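Local coordinates for protein Myo-inositol dehydrogenase (Corynebacterium glutamicum, PDB 3EUW) that probably catalyses the NAD+-dependent oxidation of myo-inositol, as a tetrameric member of the Gfo/Idh/MocA oxidoreductase family, at residues F200-I214 with E223-Y235. Numbering follows the deposited sequence.
Sequences FSQEIAEFNDYDQVI and ELINIVNSRHCSY
The open end of the antiparallel hairpin formed by strands 212-219 and 224-230, in the sheet of the C-terminal domain, brings Val213 opposite Asn229 as a hydrogen-bonded pair. Asn229 N donates to Val213 O at 3.0 Å, nearly straight (172°), whereas the return bond from Val213 N meets Asn229 O from above its carbonyl plane. Val213 CG2 lies alongside Asn229 CB, both side chains pointing the same way toward helix 169-185. Beyond the strands, Arg231 N donates to Asp211 O (2.9 Å), extending the pairing by one more backbone bond. The rings of Phe200 and His232 stack face to face, centroids 3.5 Å apart and planes at 8°; His232 CG sits between the backbone N and the carbonyl carbon (chi1 69°), which lays the imidazole over the phenyl face, and His232 NE2 is hydrogen-bonded to Glu147 OE1 of a second subunit. Asp211 OD2 accepts from both Phe200 N (2.8 Å) and Ser201 N, tying down the backbone that carries the phenyl ring. Ile204 CD1 packs against Arg231 CG at 3.6 Å, and two waters link Arg231 NE and NH2 to Asp209 OD2. With Asp155 and Asp173 also forming salt bridges to its guanidinium, Arg231 sits in an acidic surrounding that would be expected to stabilise its positive charge.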
loop_
_atom_site.group_PDB
_atom_site.type_symbol
_atom_site.label_atom_id
_atom_site.label_comp_id
_atom_site.label_asym_id
_atom_site.label_seq_id
_atom_site.Cartn_x
_atom_site.Cartn_y
_atom_site.Cartn_z
ATOM N N PHE A 200 -30.397 -5.396 -2.123
ATOM C CA PHE A 200 -30.384 -5.790 -0.711
ATOM C C PHE A 200 -31.424 -5.168 0.198
ATOM O O PHE A 200 -31.888 -5.818 1.129
ATOM C CB PHE A 200 -28.994 -5.532 -0.098
ATOM C CG PHE A 200 -28.725 -4.089 0.230
ATOM C CD1 PHE A 200 -29.101 -3.555 1.458
ATOM C CD2 PHE A 200 -28.100 -3.256 -0.693
ATOM C CE1 PHE A 200 -28.855 -2.208 1.764
ATOM C CE2 PHE A 200 -27.851 -1.916 -0.399
ATOM C CZ PHE A 200 -28.229 -1.390 0.832
ATOM N N SER A 201 -31.785 -3.916 -0.070
ATOM C CA SER A 201 -32.730 -3.188 0.773
ATOM C C SER A 201 -34.227 -3.284 0.457
ATOM O O SER A 201 -34.681 -2.834 -0.590
ATOM C CB SER A 201 -32.305 -1.719 0.802
ATOM O OG SER A 201 -33.210 -0.918 1.532
ATOM N N GLN A 202 -34.995 -3.864 1.377
ATOM C CA GLN A 202 -36.451 -3.976 1.200
ATOM C C GLN A 202 -37.038 -2.571 1.392
ATOM O O GLN A 202 -37.995 -2.167 0.737
ATOM C CB GLN A 202 -37.070 -4.916 2.250
ATOM C CG GLN A 202 -36.627 -6.381 2.212
ATOM C CD GLN A 202 -35.231 -6.602 2.767
ATOM O OE1 GLN A 202 -34.729 -5.806 3.558
ATOM N NE2 GLN A 202 -34.606 -7.696 2.368
ATOM N N GLU A 203 -36.436 -1.840 2.316
ATOM C CA GLU A 203 -36.838 -0.482 2.646
ATOM C C GLU A 203 -36.698 0.483 1.464
ATOM O O GLU A 203 -37.627 1.235 1.157
ATOM C CB GLU A 203 -35.986 -0.006 3.814
ATOM C CG GLU A 203 -36.263 1.383 4.299
ATOM C CD GLU A 203 -35.445 1.701 5.530
ATOM O OE1 GLU A 203 -34.211 1.486 5.491
ATOM O OE2 GLU A 203 -36.037 2.158 6.534
ATOM N N ILE A 204 -35.540 0.472 0.808
ATOM C CA ILE A 204 -35.319 1.352 -0.341
ATOM C C ILE A 204 -36.248 0.950 -1.494
ATOM O O ILE A 204 -36.780 1.805 -2.196
ATOM C CB ILE A 204 -33.829 1.313 -0.793
ATOM C CG1 ILE A 204 -32.966 2.012 0.267
ATOM C CG2 ILE A 204 -33.650 1.972 -2.175
ATOM C CD1 ILE A 204 -31.481 1.896 0.011
ATOM N N ALA A 205 -36.448 -0.347 -1.671
ATOM C CA ALA A 205 -37.335 -0.855 -2.711
ATOM C C ALA A 205 -38.783 -0.420 -2.405
ATOM O O ALA A 205 -39.589 -0.179 -3.305
ATOM C CB ALA A 205 -37.236 -2.388 -2.776
ATOM N N GLU A 206 -39.101 -0.322 -1.121
ATOM C CA GLU A 206 -40.430 0.090 -0.684
ATOM C C GLU A 206 -40.774 1.508 -1.165
ATOM O O GLU A 206 -41.933 1.825 -1.433
ATOM C CB GLU A 206 -40.495 0.007 0.850
ATOM C CG GLU A 206 -41.586 0.849 1.508
ATOM C CD GLU A 206 -41.591 0.742 3.038
ATOM O OE1 GLU A 206 -40.506 0.819 3.654
ATOM O OE2 GLU A 206 -42.686 0.598 3.627
ATOM N N PHE A 207 -39.758 2.357 -1.273
ATOM C CA PHE A 207 -39.947 3.734 -1.708
ATOM C C PHE A 207 -39.698 3.946 -3.200
ATOM O O PHE A 207 -39.556 5.082 -3.647
ATOM C CB PHE A 207 -39.020 4.657 -0.922
ATOM C CG PHE A 207 -39.440 4.866 0.497
ATOM C CD1 PHE A 207 -40.611 5.564 0.795
ATOM C CD2 PHE A 207 -38.677 4.359 1.540
ATOM C CE1 PHE A 207 -41.012 5.750 2.115
ATOM C CE2 PHE A 207 -39.071 4.540 2.862
ATOM C CZ PHE A 207 -40.237 5.235 3.153
ATOM N N ASN A 208 -39.650 2.863 -3.970
ATOM C CA ASN A 208 -39.399 2.990 -5.405
ATOM C C ASN A 208 -38.133 3.806 -5.658
ATOM O O ASN A 208 -38.139 4.818 -6.362
ATOM C CB ASN A 208 -40.590 3.647 -6.097
ATOM C CG ASN A 208 -41.821 2.780 -6.058
ATOM O OD1 ASN A 208 -42.740 3.016 -5.277
ATOM N ND2 ASN A 208 -41.837 1.747 -6.891
ATOM N N ASP A 209 -37.048 3.338 -5.063
ATOM C CA ASP A 209 -35.751 3.975 -5.176
ATOM C C ASP A 209 -34.755 2.822 -5.406
ATOM O O ASP A 209 -35.128 1.649 -5.309
ATOM C CB ASP A 209 -35.466 4.735 -3.874
ATOM C CG ASP A 209 -34.227 5.604 -3.946
ATOM O OD1 ASP A 209 -33.681 5.809 -5.048
ATOM O OD2 ASP A 209 -33.805 6.093 -2.880
ATOM N N TYR A 210 -33.504 3.143 -5.716
ATOM C CA TYR A 210 -32.513 2.097 -5.960
ATOM C C TYR A 210 -31.507 2.063 -4.823
ATOM O O TYR A 210 -31.184 3.109 -4.241
ATOM C CB TYR A 210 -31.750 2.360 -7.270
ATOM C CG TYR A 210 -32.609 2.533 -8.503
ATOM C CD1 TYR A 210 -33.232 1.446 -9.107
ATOM C CD2 TYR A 210 -32.787 3.792 -9.071
ATOM C CE1 TYR A 210 -34.016 1.609 -10.258
ATOM C CE2 TYR A 210 -33.559 3.969 -10.211
ATOM C CZ TYR A 210 -34.171 2.878 -10.804
ATOM O OH TYR A 210 -34.907 3.062 -11.950
ATOM N N ASP A 211 -31.010 0.875 -4.491
ATOM C CA ASP A 211 -30.009 0.805 -3.442
ATOM C C ASP A 211 -28.600 0.796 -4.040
ATOM O O ASP A 211 -27.612 0.735 -3.306
ATOM C CB ASP A 211 -30.234 -0.407 -2.516
ATOM C CG ASP A 211 -30.178 -1.728 -3.240
ATOM O OD1 ASP A 211 -29.544 -1.812 -4.309
ATOM O OD2 ASP A 211 -30.761 -2.702 -2.711
ATOM N N GLN A 212 -28.516 0.841 -5.370
ATOM C CA GLN A 212 -27.233 0.910 -6.063
ATOM C C GLN A 212 -27.411 1.369 -7.511
ATOM O O GLN A 212 -28.349 0.965 -8.208
ATOM C CB GLN A 212 -26.473 -0.433 -6.016
ATOM C CG GLN A 212 -27.048 -1.554 -6.865
ATOM C CD GLN A 212 -26.132 -2.774 -6.937
ATOM O OE1 GLN A 212 -26.411 -3.734 -7.657
ATOM N NE2 GLN A 212 -25.038 -2.737 -6.194
ATOM N N VAL A 213 -26.513 2.242 -7.953
ATOM C CA VAL A 213 -26.575 2.736 -9.324
ATOM C C VAL A 213 -25.192 2.922 -9.962
ATOM O O VAL A 213 -24.183 2.998 -9.271
ATOM C CB VAL A 213 -27.303 4.113 -9.400
ATOM C CG1 VAL A 213 -28.702 4.018 -8.810
ATOM C CG2 VAL A 213 -26.494 5.177 -8.662
ATOM N N ILE A 214 -25.162 2.969 -11.288
ATOM C CA ILE A 214 -23.934 3.230 -12.036
ATOM C C ILE A 214 -24.304 4.342 -13.000
ATOM O O ILE A 214 -25.330 4.267 -13.672
ATOM C CB ILE A 214 -23.446 2.041 -12.897
ATOM C CG1 ILE A 214 -22.603 1.055 -12.083
ATOM C CG2 ILE A 214 -22.526 2.577 -14.011
ATOM C CD1 ILE A 214 -23.247 0.497 -10.888
ATOM N N GLU A 223 -14.727 13.165 -22.820
ATOM C CA GLU A 223 -14.360 12.639 -21.515
ATOM C C GLU A 223 -15.490 11.732 -21.037
ATOM O O GLU A 223 -16.668 11.986 -21.324
ATOM C CB GLU A 223 -14.169 13.764 -20.492
ATOM C CG GLU A 223 -13.189 14.836 -20.907
ATOM C CD GLU A 223 -13.875 16.053 -21.498
ATOM O OE1 GLU A 223 -14.920 15.892 -22.176
ATOM O OE2 GLU A 223 -13.364 17.171 -21.296
ATOM N N LEU A 224 -15.135 10.673 -20.321
ATOM C CA LEU A 224 -16.128 9.750 -19.778
ATOM C C LEU A 224 -16.023 9.768 -18.267
ATOM O O LEU A 224 -14.968 9.455 -17.703
ATOM C CB LEU A 224 -15.905 8.319 -20.295
ATOM C CG LEU A 224 -16.154 8.139 -21.804
ATOM C CD1 LEU A 224 -15.875 6.692 -22.206
ATOM C CD2 LEU A 224 -17.608 8.528 -22.147
ATOM N N ILE A 225 -17.105 10.164 -17.608
ATOM C CA ILE A 225 -17.129 10.199 -16.158
ATOM C C ILE A 225 -18.000 9.018 -15.726
ATOM O O ILE A 225 -19.166 8.919 -16.114
ATOM C CB ILE A 225 -17.738 11.508 -15.626
ATOM C CG1 ILE A 225 -16.897 12.716 -16.067
ATOM C CG2 ILE A 225 -17.778 11.465 -14.116
ATOM C CD1 ILE A 225 -17.147 13.157 -17.478
ATOM N N ASN A 226 -17.430 8.126 -14.927
ATOM C CA ASN A 226 -18.143 6.930 -14.482
ATOM C C ASN A 226 -18.301 6.927 -12.958
ATOM O O ASN A 226 -17.324 6.916 -12.209
ATOM C CB ASN A 226 -17.377 5.698 -14.974
ATOM C CG ASN A 226 -18.097 4.402 -14.689
ATOM O OD1 ASN A 226 -19.231 4.194 -15.110
ATOM N ND2 ASN A 226 -17.430 3.518 -13.972
ATOM N N ILE A 227 -19.551 6.947 -12.508
ATOM C CA ILE A 227 -19.859 6.980 -11.090
ATOM C C ILE A 227 -20.538 5.711 -10.599
ATOM O O ILE A 227 -21.526 5.257 -11.189
ATOM C CB ILE A 227 -20.784 8.182 -10.768
ATOM C CG1 ILE A 227 -20.114 9.483 -11.223
ATOM C CG2 ILE A 227 -21.084 8.235 -9.278
ATOM C CD1 ILE A 227 -21.027 10.705 -11.138
ATOM N N VAL A 228 -19.996 5.148 -9.518
ATOM C CA VAL A 228 -20.528 3.940 -8.897
ATOM C C VAL A 228 -21.004 4.240 -7.464
ATOM O O VAL A 228 -20.238 4.727 -6.627
ATOM C CB VAL A 228 -19.466 2.804 -8.854
ATOM C CG1 VAL A 228 -20.060 1.559 -8.184
ATOM C CG2 VAL A 228 -18.985 2.461 -10.281
ATOM N N ASN A 229 -22.274 3.956 -7.197
ATOM C CA ASN A 229 -22.852 4.195 -5.877
ATOM C C ASN A 229 -23.483 2.928 -5.290
ATOM O O ASN A 229 -23.945 2.042 -6.028
ATOM C CB ASN A 229 -23.968 5.243 -5.944
ATOM C CG ASN A 229 -23.463 6.665 -6.115
ATOM O OD1 ASN A 229 -22.277 6.985 -5.925
ATOM N ND2 ASN A 229 -24.392 7.543 -6.456
ATOM N N SER A 230 -23.492 2.848 -3.964
ATOM C CA SER A 230 -24.149 1.757 -3.255
ATOM C C SER A 230 -24.609 2.325 -1.942
ATOM O O SER A 230 -23.937 3.174 -1.371
ATOM C CB SER A 230 -23.239 0.579 -2.963
ATOM O OG SER A 230 -23.974 -0.342 -2.178
ATOM N N ARG A 231 -25.749 1.853 -1.461
ATOM C CA ARG A 231 -26.302 2.346 -0.223
ATOM C C ARG A 231 -25.814 1.655 1.058
ATOM O O ARG A 231 -26.302 1.956 2.144
ATOM C CB ARG A 231 -27.833 2.331 -0.313
ATOM C CG ARG A 231 -28.424 3.531 -1.063
ATOM C CD ARG A 231 -28.116 4.852 -0.340
ATOM N NE ARG A 231 -29.012 5.930 -0.756
ATOM C CZ ARG A 231 -28.886 7.209 -0.399
ATOM N NH1 ARG A 231 -27.901 7.592 0.391
ATOM N NH2 ARG A 231 -29.743 8.115 -0.847
ATOM N N HIS A 232 -24.886 0.709 0.932
ATOM C CA HIS A 232 -24.278 0.086 2.110
ATOM C C HIS A 232 -22.830 -0.287 1.813
ATOM O O HIS A 232 -22.435 -0.394 0.649
ATOM C CB HIS A 232 -25.076 -1.121 2.645
ATOM C CG HIS A 232 -25.064 -2.330 1.765
ATOM N ND1 HIS A 232 -25.711 -3.495 2.109
ATOM C CD2 HIS A 232 -24.473 -2.563 0.567
ATOM C CE1 HIS A 232 -25.518 -4.401 1.163
ATOM N NE2 HIS A 232 -24.770 -3.861 0.219
ATOM N N CYS A 233 -22.033 -0.455 2.862
ATOM C CA CYS A 233 -20.620 -0.770 2.700
ATOM C C CYS A 233 -20.092 -1.257 4.039
ATOM O O CYS A 233 -20.021 -0.497 4.999
ATOM C CB CYS A 233 -19.862 0.481 2.258
ATOM S SG CYS A 233 -18.096 0.245 1.961
ATOM N N SER A 234 -19.703 -2.523 4.087
ATOM C CA SER A 234 -19.253 -3.141 5.325
ATOM C C SER A 234 -17.996 -2.575 5.973
ATOM O O SER A 234 -17.863 -2.625 7.191
ATOM C CB SER A 234 -19.087 -4.652 5.119
ATOM O OG SER A 234 -18.092 -4.940 4.158
ATOM N N TYR A 235 -17.093 -2.010 5.180
ATOM C CA TYR A 235 -15.848 -1.492 5.731
ATOM C C TYR A 235 -15.783 0.012 5.997
ATOM O O TYR A 235 -14.728 0.526 6.355
ATOM C CB TYR A 235 -14.689 -1.914 4.830
ATOM C CG TYR A 235 -14.923 -1.612 3.363
ATOM C CD1 TYR A 235 -14.654 -0.343 2.834
ATOM C CD2 TYR A 235 -15.431 -2.591 2.507
ATOM C CE1 TYR A 235 -14.890 -0.055 1.482
ATOM C CE2 TYR A 235 -15.669 -2.324 1.154
ATOM C CZ TYR A 235 -15.400 -1.055 0.649
ATOM O OH TYR A 235 -15.657 -0.802 -0.676
HETATM O O HOH W 1 -31.392 4.986 -2.315
HETATM O O HOH W 2 -32.587 8.031 -1.431
#